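Local structure of gentamicin resistance protein (Enterococcus gallinarum, 6CTZ) at residues Val228-Glu232 / Val262-Gln266; His178-Thr182 / Thr253-Lys257; Ile189-Leu193 / Ile212-Asp217. The protein probably phosphorylates the 2'' hydroxyl of aminoglycosides such as kanamycin and gentamicin with a guanine nucleotide as phosphate source, and so confers resistance to them. The protein carries 2 engineered substitutions. All coordinates share one frame; numbering follows the deposited sequence.

Interaction 1 (Val228-Glu232 / Val262-Gln266); sequences VYLLE and VTFDQ. With KAN (kanamycin a), chain E.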
loop_
_atom_site.group_PDB
_atom_site.type_symbol
_atom_site.label_atom_id
_atom_site.label_comp_id
_atom_site.label_asym_id
_atom_site.label_seq_id
_atom_site.Cartn_x
_atom_site.Cartn_y
_atom_site.Cartn_z
ATOM N N VAL A 228 6.282 -6.206 1.141
ATOM C CA VAL A 228 7.287 -5.317 0.543
ATOM C C VAL A 228 7.569 -4.097 1.413
ATOM O O VAL A 228 8.735 -3.741 1.628
ATOM C CB VAL A 228 6.949 -4.949 -0.915
ATOM C CG1 VAL A 228 5.680 -4.126 -1.025
ATOM C CG2 VAL A 228 8.119 -4.194 -1.554
ATOM N N TYR A 229 6.518 -3.430 1.915
ATOM C CA TYR A 229 6.729 -2.236 2.729
ATOM C C TYR A 229 6.962 -2.547 4.194
ATOM O O TYR A 229 7.545 -1.719 4.905
ATOM C CB TYR A 229 5.613 -1.200 2.524
ATOM C CG TYR A 229 5.496 -0.822 1.067
ATOM C CD1 TYR A 229 6.544 -0.187 0.407
ATOM C CD2 TYR A 229 4.351 -1.128 0.338
ATOM C CE1 TYR A 229 6.463 0.119 -0.938
ATOM C CE2 TYR A 229 4.261 -0.819 -1.009
ATOM C CZ TYR A 229 5.323 -0.201 -1.641
ATOM O OH TYR A 229 5.238 0.106 -2.976
ATOM N N LEU A 230 6.568 -3.732 4.661
ATOM C CA LEU A 230 7.072 -4.180 5.952
ATOM C C LEU A 230 8.597 -4.243 5.922
ATOM O O LEU A 230 9.273 -3.769 6.843
ATOM C CB LEU A 230 6.464 -5.538 6.325
ATOM C CG LEU A 230 4.946 -5.542 6.535
ATOM C CD1 LEU A 230 4.482 -6.892 7.068
ATOM C CD2 LEU A 230 4.476 -4.399 7.426
ATOM N N LEU A 231 9.159 -4.813 4.857
ATOM C CA LEU A 231 10.610 -4.904 4.771
ATOM C C LEU A 231 11.234 -3.523 4.580
ATOM O O LEU A 231 12.179 -3.151 5.287
ATOM C CB LEU A 231 11.007 -5.853 3.642
ATOM C CG LEU A 231 12.515 -6.124 3.507
ATOM C CD1 LEU A 231 13.111 -6.617 4.822
ATOM C CD2 LEU A 231 12.807 -7.118 2.386
ATOM N N GLU A 232 10.695 -2.740 3.648
ATOM C CA GLU A 232 11.291 -1.449 3.315
ATOM C C GLU A 232 11.167 -0.462 4.472
ATOM O O GLU A 232 12.122 0.270 4.779
ATOM C CB GLU A 232 10.613 -0.911 2.050
ATOM C CG GLU A 232 11.209 0.325 1.422
ATOM C CD GLU A 232 10.485 0.699 0.135
ATOM O OE1 GLU A 232 10.418 -0.144 -0.797
ATOM O OE2 GLU A 232 9.963 1.827 0.067
ATOM N N VAL A 262 11.455 -5.186 -3.246
ATOM C CA VAL A 262 11.893 -3.870 -2.779
ATOM C C VAL A 262 12.722 -3.169 -3.848
ATOM O O VAL A 262 12.554 -1.968 -4.086
ATOM C CB VAL A 262 12.638 -3.965 -1.433
ATOM C CG1 VAL A 262 13.262 -2.627 -1.069
ATOM C CG2 VAL A 262 11.695 -4.405 -0.328
ATOM N N THR A 263 13.647 -3.897 -4.492
ATOM C CA THR A 263 14.392 -3.318 -5.611
ATOM C C THR A 263 13.439 -2.793 -6.678
ATOM O O THR A 263 13.587 -1.666 -7.164
ATOM C CB THR A 263 15.340 -4.353 -6.228
ATOM O OG1 THR A 263 16.268 -4.823 -5.237
ATOM C CG2 THR A 263 16.111 -3.739 -7.422
ATOM N N PHE A 264 12.451 -3.605 -7.057
ATOM C CA PHE A 264 11.536 -3.185 -8.109
ATOM C C PHE A 264 10.706 -1.987 -7.666
ATOM O O PHE A 264 10.387 -1.118 -8.487
ATOM C CB PHE A 264 10.648 -4.357 -8.534
ATOM C CG PHE A 264 11.426 -5.594 -8.925
ATOM C CD1 PHE A 264 12.709 -5.495 -9.455
ATOM C CD2 PHE A 264 10.880 -6.853 -8.741
ATOM C CE1 PHE A 264 13.427 -6.635 -9.799
ATOM C CE2 PHE A 264 11.595 -7.994 -9.072
ATOM C CZ PHE A 264 12.864 -7.883 -9.610
ATOM N N ASP A 265 10.381 -1.906 -6.373
ATOM C CA ASP A 265 9.695 -0.725 -5.858
ATOM C C ASP A 265 10.543 0.532 -6.024
ATOM O O ASP A 265 10.020 1.595 -6.381
ATOM C CB ASP A 265 9.314 -0.924 -4.393
ATOM C CG ASP A 265 8.599 0.280 -3.819
ATOM O OD1 ASP A 265 7.509 0.618 -4.320
ATOM O OD2 ASP A 265 9.128 0.902 -2.875
ATOM N N GLN A 266 11.847 0.440 -5.795
ATOM C CA GLN A 266 12.720 1.581 -5.960
ATOM C C GLN A 266 12.731 2.022 -7.426
ATOM O O GLN A 266 12.698 3.177 -7.687
ATOM C CB GLN A 266 14.109 1.321 -5.413
ATOM C CG GLN A 266 14.203 0.994 -3.947
ATOM C CD GLN A 266 13.460 1.951 -3.034
ATOM O OE1 GLN A 266 12.321 2.205 -3.216
ATOM N NE2 GLN A 266 14.087 2.429 -2.076
HETATM C C1 KAN E . 8.983 5.413 -1.496
HETATM C C2 KAN E . 10.405 4.926 -1.777
HETATM C C3 KAN E . 11.219 4.981 -0.502
HETATM C C4 KAN E . 11.211 6.422 -0.018
HETATM C C5 KAN E . 9.785 6.914 0.220
HETATM C C6 KAN E . 9.756 8.385 0.621
HETATM C C7 KAN E . 4.431 3.138 -0.014
HETATM C C8 KAN E . 4.618 4.107 -1.179
HETATM C C9 KAN E . 6.101 4.204 -1.550
HETATM C C10 KAN E . 6.962 4.607 -0.351
HETATM C C11 KAN E . 6.712 3.664 0.828
HETATM C C12 KAN E . 5.234 3.606 1.193
HETATM C C13 KAN E . 3.450 4.500 -3.272
HETATM C C14 KAN E . 2.070 4.153 -3.808
HETATM C C15 KAN E . 2.113 2.739 -4.395
HETATM C C16 KAN E . 3.200 2.661 -5.461
HETATM C C17 KAN E . 4.523 3.121 -4.879
HETATM C C18 KAN E . 5.574 3.165 -5.978
HETATM N N1 KAN E . 8.369 8.787 0.773
HETATM N N2 KAN E . 7.480 4.069 2.001
HETATM N N3 KAN E . 3.010 3.037 0.313
HETATM N N4 KAN E . 0.834 2.336 -4.968
HETATM O O5 KAN E . 8.937 6.722 -0.919
HETATM O O6 KAN E . 10.346 3.583 -2.263
HETATM O O7 KAN E . 12.566 4.555 -0.737
HETATM O O8 KAN E . 11.955 6.506 1.200
HETATM O O9 KAN E . 8.353 4.455 -0.640
HETATM O O10 KAN E . 6.265 5.198 -2.574
HETATM O O11 KAN E . 3.833 3.575 -2.256
HETATM O O12 KAN E . 4.387 4.426 -4.343
HETATM O O13 KAN E . 1.132 4.278 -2.737
HETATM O O14 KAN E . 3.376 1.318 -5.944
HETATM O O15 KAN E . 6.820 3.595 -5.420
#

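Interaction 2 (His178-Thr182 / Thr253-Lys257); sequences HPVYT and TLIRK. Engineered in segment 253-257: Leu254 (natural residue His).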
loop_
_atom_site.group_PDB
_atom_site.type_symbol
_atom_site.label_atom_id
_atom_site.label_comp_id
_atom_site.label_asym_id
_atom_site.label_seq_id
_atom_site.Cartn_x
_atom_site.Cartn_y
_atom_site.Cartn_z
ATOM N N HIS A 178 13.715 -17.713 -11.703
ATOM C CA HIS A 178 13.572 -18.676 -10.609
ATOM C C HIS A 178 12.106 -18.961 -10.323
ATOM O O HIS A 178 11.418 -18.108 -9.727
ATOM C CB HIS A 178 14.258 -18.171 -9.341
ATOM C CG HIS A 178 15.748 -18.250 -9.390
ATOM N ND1 HIS A 178 16.533 -17.196 -9.805
ATOM C CD2 HIS A 178 16.601 -19.257 -9.085
ATOM C CE1 HIS A 178 17.805 -17.547 -9.745
ATOM N NE2 HIS A 178 17.873 -18.793 -9.313
ATOM N N PRO A 179 11.591 -20.134 -10.705
ATOM C CA PRO A 179 10.197 -20.475 -10.365
ATOM C C PRO A 179 9.902 -20.415 -8.881
ATOM O O PRO A 179 8.743 -20.205 -8.498
ATOM C CB PRO A 179 10.040 -21.900 -10.915
ATOM C CG PRO A 179 11.035 -21.975 -12.018
ATOM C CD PRO A 179 12.212 -21.148 -11.574
ATOM N N VAL A 180 10.915 -20.585 -8.029
ATOM C CA VAL A 180 10.694 -20.460 -6.592
ATOM C C VAL A 180 10.146 -19.079 -6.247
ATOM O O VAL A 180 9.432 -18.920 -5.248
ATOM C CB VAL A 180 11.975 -20.820 -5.808
ATOM C CG1 VAL A 180 13.049 -19.761 -6.000
ATOM C CG2 VAL A 180 11.665 -21.030 -4.333
ATOM N N TYR A 181 10.436 -18.071 -7.071
ATOM C CA TYR A 181 9.908 -16.724 -6.872
ATOM C C TYR A 181 8.690 -16.431 -7.730
ATOM O O TYR A 181 7.784 -15.734 -7.278
ATOM C CB TYR A 181 10.973 -15.663 -7.178
ATOM C CG TYR A 181 12.242 -15.808 -6.388
ATOM C CD1 TYR A 181 12.219 -16.178 -5.047
ATOM C CD2 TYR A 181 13.472 -15.590 -6.993
ATOM C CE1 TYR A 181 13.400 -16.321 -4.325
ATOM C CE2 TYR A 181 14.649 -15.731 -6.285
ATOM C CZ TYR A 181 14.606 -16.099 -4.953
ATOM O OH TYR A 181 15.773 -16.240 -4.241
ATOM N N THR A 182 8.649 -16.923 -8.971
ATOM C CA THR A 182 7.632 -16.473 -9.915
ATOM C C THR A 182 6.326 -17.251 -9.831
ATOM O O THR A 182 5.289 -16.734 -10.266
ATOM C CB THR A 182 8.156 -16.523 -11.355
ATOM O OG1 THR A 182 8.473 -17.874 -11.703
ATOM C CG2 THR A 182 9.393 -15.649 -11.518
ATOM N N THR A 253 14.982 -17.538 2.051
ATOM C CA THR A 253 14.551 -17.448 0.661
ATOM C C THR A 253 13.419 -16.437 0.504
ATOM O O THR A 253 13.420 -15.637 -0.441
ATOM C CB THR A 253 14.122 -18.825 0.158
ATOM O OG1 THR A 253 15.230 -19.726 0.255
ATOM C CG2 THR A 253 13.653 -18.757 -1.286
ATOM N N LEU A 254 12.454 -16.445 1.429
ATOM C CA LEU A 254 11.334 -15.519 1.329
ATOM C C LEU A 254 11.799 -14.072 1.467
ATOM O O LEU A 254 11.318 -13.187 0.746
ATOM C CB LEU A 254 10.265 -15.869 2.369
ATOM C CG LEU A 254 9.019 -14.977 2.375
ATOM C CD1 LEU A 254 8.322 -14.912 1.019
ATOM C CD2 LEU A 254 8.062 -15.475 3.441
ATOM N N ILE A 255 12.742 -13.807 2.381
ATOM C CA ILE A 255 13.268 -12.451 2.516
ATOM C C ILE A 255 13.981 -12.023 1.241
ATOM O O ILE A 255 13.860 -10.875 0.798
ATOM C CB ILE A 255 14.167 -12.328 3.761
ATOM C CG1 ILE A 255 13.324 -12.299 5.036
ATOM C CG2 ILE A 255 15.093 -11.115 3.664
ATOM C CD1 ILE A 255 12.539 -10.993 5.249
ATOM N N ARG A 256 14.742 -12.936 0.626
ATOM C CA ARG A 256 15.362 -12.618 -0.658
ATOM C C ARG A 256 14.307 -12.246 -1.696
ATOM O O ARG A 256 14.436 -11.232 -2.395
ATOM C CB ARG A 256 16.225 -13.782 -1.146
ATOM C CG ARG A 256 16.767 -13.554 -2.551
ATOM C CD ARG A 256 17.655 -12.316 -2.652
ATOM N NE ARG A 256 18.778 -12.357 -1.717
ATOM C CZ ARG A 256 19.948 -12.931 -1.969
ATOM N NH1 ARG A 256 20.175 -13.521 -3.138
ATOM N NH2 ARG A 256 20.893 -12.908 -1.041
ATOM N N LYS A 257 13.243 -13.045 -1.794
ATOM C CA LYS A 257 12.166 -12.729 -2.727
ATOM C C LYS A 257 11.586 -11.344 -2.461
ATOM O O LYS A 257 11.416 -10.539 -3.385
ATOM C CB LYS A 257 11.065 -13.776 -2.607
ATOM C CG LYS A 257 9.935 -13.575 -3.593
ATOM C CD LYS A 257 8.834 -14.597 -3.401
ATOM C CE LYS A 257 7.645 -14.298 -4.292
ATOM N NZ LYS A 257 6.546 -15.284 -4.106
HETATM O O HOH W 1 6.887 -17.978 -4.939
#

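Interaction 3 (Ile189-Leu193 / Ile212-Asp217); sequences IHGDL and IIDFGD. With MG (magnesium ion), chain C; MG (magnesium ion), chain D; GDP (guanosine-5'-diphosphate), chain B; KAN (kanamycin a), chain E.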
loop_
_atom_site.group_PDB
_atom_site.type_symbol
_atom_site.label_atom_id
_atom_site.label_comp_id
_atom_site.label_asym_id
_atom_site.label_seq_id
_atom_site.Cartn_x
_atom_site.Cartn_y
_atom_site.Cartn_z
ATOM N N ILE A 189 -4.722 -9.394 -1.885
ATOM C CA ILE A 189 -3.714 -8.649 -1.133
ATOM C C ILE A 189 -4.179 -7.210 -0.952
ATOM O O ILE A 189 -4.960 -6.676 -1.749
ATOM C CB ILE A 189 -2.312 -8.684 -1.786
ATOM C CG1 ILE A 189 -2.271 -7.936 -3.123
ATOM C CG2 ILE A 189 -1.848 -10.120 -1.977
ATOM C CD1 ILE A 189 -0.859 -7.695 -3.628
ATOM N N HIS A 190 -3.674 -6.570 0.111
ATOM C CA HIS A 190 -3.923 -5.143 0.306
ATOM C C HIS A 190 -3.234 -4.326 -0.783
ATOM O O HIS A 190 -3.826 -3.393 -1.345
ATOM C CB HIS A 190 -3.445 -4.740 1.698
ATOM C CG HIS A 190 -3.575 -3.279 2.002
ATOM N ND1 HIS A 190 -2.682 -2.339 1.542
ATOM C CD2 HIS A 190 -4.478 -2.607 2.760
ATOM C CE1 HIS A 190 -3.031 -1.145 1.995
ATOM N NE2 HIS A 190 -4.120 -1.279 2.735
ATOM N N GLY A 191 -1.991 -4.686 -1.118
ATOM C CA GLY A 191 -1.292 -4.098 -2.234
ATOM C C GLY A 191 -0.484 -2.855 -1.939
ATOM O O GLY A 191 0.324 -2.457 -2.785
ATOM N N ASP A 192 -0.668 -2.229 -0.784
ATOM C CA ASP A 192 0.095 -1.036 -0.435
ATOM C C ASP A 192 0.253 -0.996 1.084
ATOM O O ASP A 192 -0.087 -0.015 1.752
ATOM C CB ASP A 192 -0.597 0.209 -0.995
ATOM C CG ASP A 192 0.322 1.410 -1.100
ATOM O OD1 ASP A 192 1.558 1.244 -1.218
ATOM O OD2 ASP A 192 -0.209 2.540 -1.091
ATOM N N LEU A 193 0.755 -2.095 1.656
ATOM C CA LEU A 193 0.637 -2.334 3.096
ATOM C C LEU A 193 1.849 -1.756 3.832
ATOM O O LEU A 193 2.719 -2.462 4.336
ATOM C CB LEU A 193 0.435 -3.819 3.366
ATOM C CG LEU A 193 -0.003 -4.190 4.782
ATOM C CD1 LEU A 193 -1.383 -3.619 5.096
ATOM C CD2 LEU A 193 -0.037 -5.697 4.940
ATOM N N ILE A 212 -6.628 -0.229 9.475
ATOM C CA ILE A 212 -5.859 -0.220 8.231
ATOM C C ILE A 212 -6.654 0.578 7.210
ATOM O O ILE A 212 -7.862 0.340 7.045
ATOM C CB ILE A 212 -5.608 -1.645 7.694
ATOM C CG1 ILE A 212 -4.818 -2.490 8.696
ATOM C CG2 ILE A 212 -4.886 -1.592 6.334
ATOM C CD1 ILE A 212 -3.328 -2.189 8.724
ATOM N N ILE A 213 -5.997 1.516 6.526
ATOM C CA ILE A 213 -6.648 2.328 5.505
ATOM C C ILE A 213 -6.063 2.071 4.114
ATOM O O ILE A 213 -5.122 1.281 3.950
ATOM C CB ILE A 213 -6.599 3.825 5.876
ATOM C CG1 ILE A 213 -5.145 4.297 6.025
ATOM C CG2 ILE A 213 -7.428 4.090 7.141
ATOM C CD1 ILE A 213 -5.006 5.802 6.076
ATOM N N ASP A 214 -6.638 2.732 3.106
ATOM C CA ASP A 214 -6.149 2.786 1.727
ATOM C C ASP A 214 -6.008 1.433 1.045
ATOM O O ASP A 214 -4.894 0.932 0.869
ATOM C CB ASP A 214 -4.843 3.566 1.598
ATOM C CG ASP A 214 -4.502 3.876 0.144
ATOM O OD1 ASP A 214 -5.340 3.586 -0.758
ATOM O OD2 ASP A 214 -3.390 4.404 -0.101
ATOM N N PHE A 215 -7.131 0.859 0.627
ATOM C CA PHE A 215 -7.164 -0.401 -0.100
ATOM C C PHE A 215 -7.169 -0.205 -1.612
ATOM O O PHE A 215 -7.547 -1.123 -2.344
ATOM C CB PHE A 215 -8.375 -1.234 0.343
ATOM C CG PHE A 215 -8.241 -1.832 1.726
ATOM C CD1 PHE A 215 -8.298 -1.031 2.868
ATOM C CD2 PHE A 215 -8.091 -3.200 1.884
ATOM C CE1 PHE A 215 -8.196 -1.593 4.143
ATOM C CE2 PHE A 215 -7.985 -3.766 3.145
ATOM C CZ PHE A 215 -8.035 -2.958 4.282
ATOM N N GLY A 216 -6.731 0.960 -2.097
ATOM C CA GLY A 216 -6.807 1.255 -3.515
ATOM C C GLY A 216 -5.962 0.360 -4.400
ATOM O O GLY A 216 -6.262 0.225 -5.592
ATOM N N ASP A 217 -4.919 -0.258 -3.849
ATOM C CA ASP A 217 -4.082 -1.180 -4.600
ATOM C C ASP A 217 -4.502 -2.633 -4.423
ATOM O O ASP A 217 -3.763 -3.530 -4.825
ATOM C CB ASP A 217 -2.606 -0.982 -4.239
ATOM C CG ASP A 217 -2.041 0.294 -4.815
ATOM O OD1 ASP A 217 -2.099 0.478 -6.054
ATOM O OD2 ASP A 217 -1.534 1.119 -4.036
HETATM MG MG MG C . -2.133 5.799 0.859
HETATM MG MG MG D . -3.998 4.424 -2.290
HETATM P PB GDP B . -3.683 7.485 -1.390
HETATM O O1B GDP B . -4.483 6.366 -2.013
HETATM O O2B GDP B . -2.393 6.990 -0.770
HETATM O O3B GDP B . -3.504 8.651 -2.336
HETATM O O3A GDP B . -4.624 8.061 -0.206
HETATM P PA GDP B . -4.939 7.418 1.247
HETATM O O1A GDP B . -6.205 6.615 1.210
HETATM O O2A GDP B . -3.724 6.665 1.760
HETATM O "O5'" GDP B . -5.245 8.762 2.105
HETATM C "C5'" GDP B . -4.267 9.792 2.142
HETATM C "C4'" GDP B . -3.844 10.016 3.574
HETATM O "O4'" GDP B . -4.951 10.547 4.303
HETATM C "C3'" GDP B . -3.457 8.759 4.336
HETATM O "O3'" GDP B . -2.121 8.328 4.056
HETATM C "C2'" GDP B . -3.597 9.250 5.755
HETATM O "O2'" GDP B . -2.491 10.090 6.106
HETATM C "C1'" GDP B . -4.823 10.143 5.660
HETATM N N9 GDP B . -6.035 9.376 6.012
HETATM C C8 GDP B . -6.940 8.820 5.176
HETATM N N7 GDP B . -7.912 8.207 5.902
HETATM C C5 GDP B . -7.621 8.383 7.205
HETATM C C6 GDP B . -8.202 7.991 8.496
HETATM O O6 GDP B . -9.261 7.337 8.545
HETATM N N1 GDP B . -7.558 8.392 9.602
HETATM C C2 GDP B . -6.413 9.108 9.584
HETATM N N2 GDP B . -5.844 9.477 10.748
HETATM N N3 GDP B . -5.813 9.495 8.436
HETATM C C4 GDP B . -6.387 9.160 7.261
HETATM C C1 KAN E . 8.983 5.413 -1.496
HETATM C C2 KAN E . 10.405 4.926 -1.777
HETATM C C3 KAN E . 11.219 4.981 -0.502
HETATM C C4 KAN E . 11.211 6.422 -0.018
HETATM C C5 KAN E . 9.785 6.914 0.220
HETATM C C6 KAN E . 9.756 8.385 0.621
HETATM C C7 KAN E . 4.431 3.138 -0.014
HETATM C C8 KAN E . 4.618 4.107 -1.179
HETATM C C9 KAN E . 6.101 4.204 -1.550
HETATM C C10 KAN E . 6.962 4.607 -0.351
HETATM C C11 KAN E . 6.712 3.664 0.828
HETATM C C12 KAN E . 5.234 3.606 1.193
HETATM C C13 KAN E . 3.450 4.500 -3.272
HETATM C C14 KAN E . 2.070 4.153 -3.808
HETATM C C15 KAN E . 2.113 2.739 -4.395
HETATM C C16 KAN E . 3.200 2.661 -5.461
HETATM C C17 KAN E . 4.523 3.121 -4.879
HETATM C C18 KAN E . 5.574 3.165 -5.978
HETATM N N1 KAN E . 8.369 8.787 0.773
HETATM N N2 KAN E . 7.480 4.069 2.001
HETATM N N3 KAN E . 3.010 3.037 0.313
HETATM N N4 KAN E . 0.834 2.336 -4.968
HETATM O O5 KAN E . 8.937 6.722 -0.919
HETATM O O6 KAN E . 10.346 3.583 -2.263
HETATM O O7 KAN E . 12.566 4.555 -0.737
HETATM O O8 KAN E . 11.955 6.506 1.200
HETATM O O9 KAN E . 8.353 4.455 -0.640
HETATM O O10 KAN E . 6.265 5.198 -2.574
HETATM O O11 KAN E . 3.833 3.575 -2.256
HETATM O O12 KAN E . 4.387 4.426 -4.343
HETATM O O13 KAN E . 1.132 4.278 -2.737
HETATM O O14 KAN E . 3.376 1.318 -5.944
HETATM O O15 KAN E . 6.820 3.595 -5.420
HETATM O O HOH W 2 -3.972 -0.606 -1.229
HETATM O O HOH W 3 -3.131 2.455 -2.270
HETATM O O HOH W 4 -0.810 7.037 1.829
HETATM O O HOH W 5 -0.507 5.024 -0.225
HETATM O O HOH W 6 -5.458 4.170 -3.853
HETATM O O HOH W 7 -2.456 4.942 -3.537
#

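Interaction 1 (Val228-Glu232 / Val262-Gln266)
In the aminoglycoside pocket of this kinase-like fold, Tyr229 and Glu232 meet Asp265 where helix 228-234 crosses helix 251-276. The short helical segments run nearly perpendicular, at 87°, with their axes 10.4 Å apart. Tyr229 OH donates a hydrogen bond to Asp265 OD1, 2.7 Å away. It reaches that oxygen from above the carboxylate plane, and ring and carboxylate stand 79° apart. CG of Asp265 lies opposite its backbone N (chi1 -180°), and this rotamer carries the carboxylate across to both partners on helix 228-234.

The other oxygen, Asp265 OD2, lies 2.7 Å from Glu232 OE1. These helices belong to the C-terminal, substrate-binding lobe of the phosphotransferase, and kanamycin contacts side chains from both of them. The Tyr229 ring has kanamycin C7 over the centre of one face. CG1 of Val228 lies over the opposite face, nearer the rim.

Kanamycin O6 lies near three oxygens, Gln266 OE1 (2.6 Å), Glu232 OE2 and Asp265 OD2; which of them takes its proton is not settled. Gln266 NE2 donates to kanamycin O7 at 2.9 Å, in a fairly straight bond. Asp233 also bonds the drug. Behind the polar groups the helices meet through valines, Val228 CG2 lying 3.8 Å from Val262 CG2. Leu231 CD2 touches the same Val262 methyl at 4.0 Å, while Val262 also rests against Asp292 of helix 279-296.

Interaction 2 (His178-Thr182 / Thr253-Lys257)
Tyr181 CG points opposite its own carbonyl carbon (chi1 -56°), which swings the ring to Lys257, whose chain is anti at every torsion from chi1 to chi4 and runs past it in the reverse direction. The contact joins the short helix 179-182 to helix 251-276 at the surface of the helical C-terminal lobe. His178 is the N-cap residue of the short helix, and its carbonyl O accepts from both Tyr181 N and Thr182 N.

The Tyr181 ring carries most of the contact. Its CD1 lies 3.6 Å from Lys257 CB. One helical turn earlier, Thr253 CG2 approaches Tyr181 CE1 at 3.9 Å. At the far end of the ring, Tyr181 OH is 3.3 Å from Arg256 CG, an aliphatic carbon. Beyond it the Arg256 chain bends, and its guanidinium leads away from the short helix.

The ammonium of Lys257 forms salt bridges with Asp222 and Asp224, while Thr253 OG1 bonds to Asp250. Leu254, an engineered residue, points away from the short helix and touches Met243 of helix 236-246. One water links the segments: it donates to Val180 O at 2.7 Å and accepts from Lys257 NZ at 2.8 Å.

Interaction 3 (Ile189-Leu193 / Ile212-Asp217)
Two irregular loops run close together here, with CA atoms 5.8 Å apart at His190 and Phe215 and 4.7 Å at Gly191 and Asp217. His190 joins them. Its NE2 donates to Ile213 O at 3.0 Å, almost exactly in the ring plane, with an angle of 163° at the hydrogen. Its ND1 accepts from Asp192 N, so both ring nitrogens are bonded and the imidazole is fixed in rotation. The CD2 edge of His190 points at the centre of the Phe215 face, an edge-to-face pair with planes 58° apart. Gly191 CA lies 3.6 Å from Asp217 O, and Gly191 has a positive phi (89°), a backbone region that favours glycine.

Residues 214-216 form the DFG motif of the kinase fold. Both oxygens of Asp214 bind one magnesium ion, and OD2 also binds the second, at 2.1 Å. GDP phosphate oxygens complete part of both shells, and His197 ligates the second ion. Asp214 OD1 further accepts from Gly216 N, closing an Asx turn. Asp192 OD2 accepts from kanamycin O13 at 2.7 Å, and Asp192 OD1 from the amino group N3. Asp217 OD2 takes kanamycin N4 at 2.8 Å. The two loops follow strands 187-189 and 209-212; Phe215 packs on helices 46-62 and 106-125, and Leu193 on helix 106-125 and strand 198-200.

Overall arrangement
Kanamycin ties interactions 1 and 3 together. Their centres are about 15 Å apart, and they also touch directly: Tyr229 CE2 is 3.4 Å from Asp192 OD1. Through Asp214, interaction 3 binds both magnesium ions, which in turn bind the GDP phosphates, while interaction 1 supplies Tyr229, Glu232, Asp265 and Gln266 to the kanamycin pocket. The side chain of Tyr229 lies about 9 Å from the nearest magnesium ion. Interaction 2 shares helix 251-276 with interaction 1, with centres about 14 Å apart, and Leu231 CD2 packs 4.2 Å from Ile255 O. It stays clear of the magnesium- and kanamycin-binding loops, its nearest atoms about 10 Å from those of interaction 3.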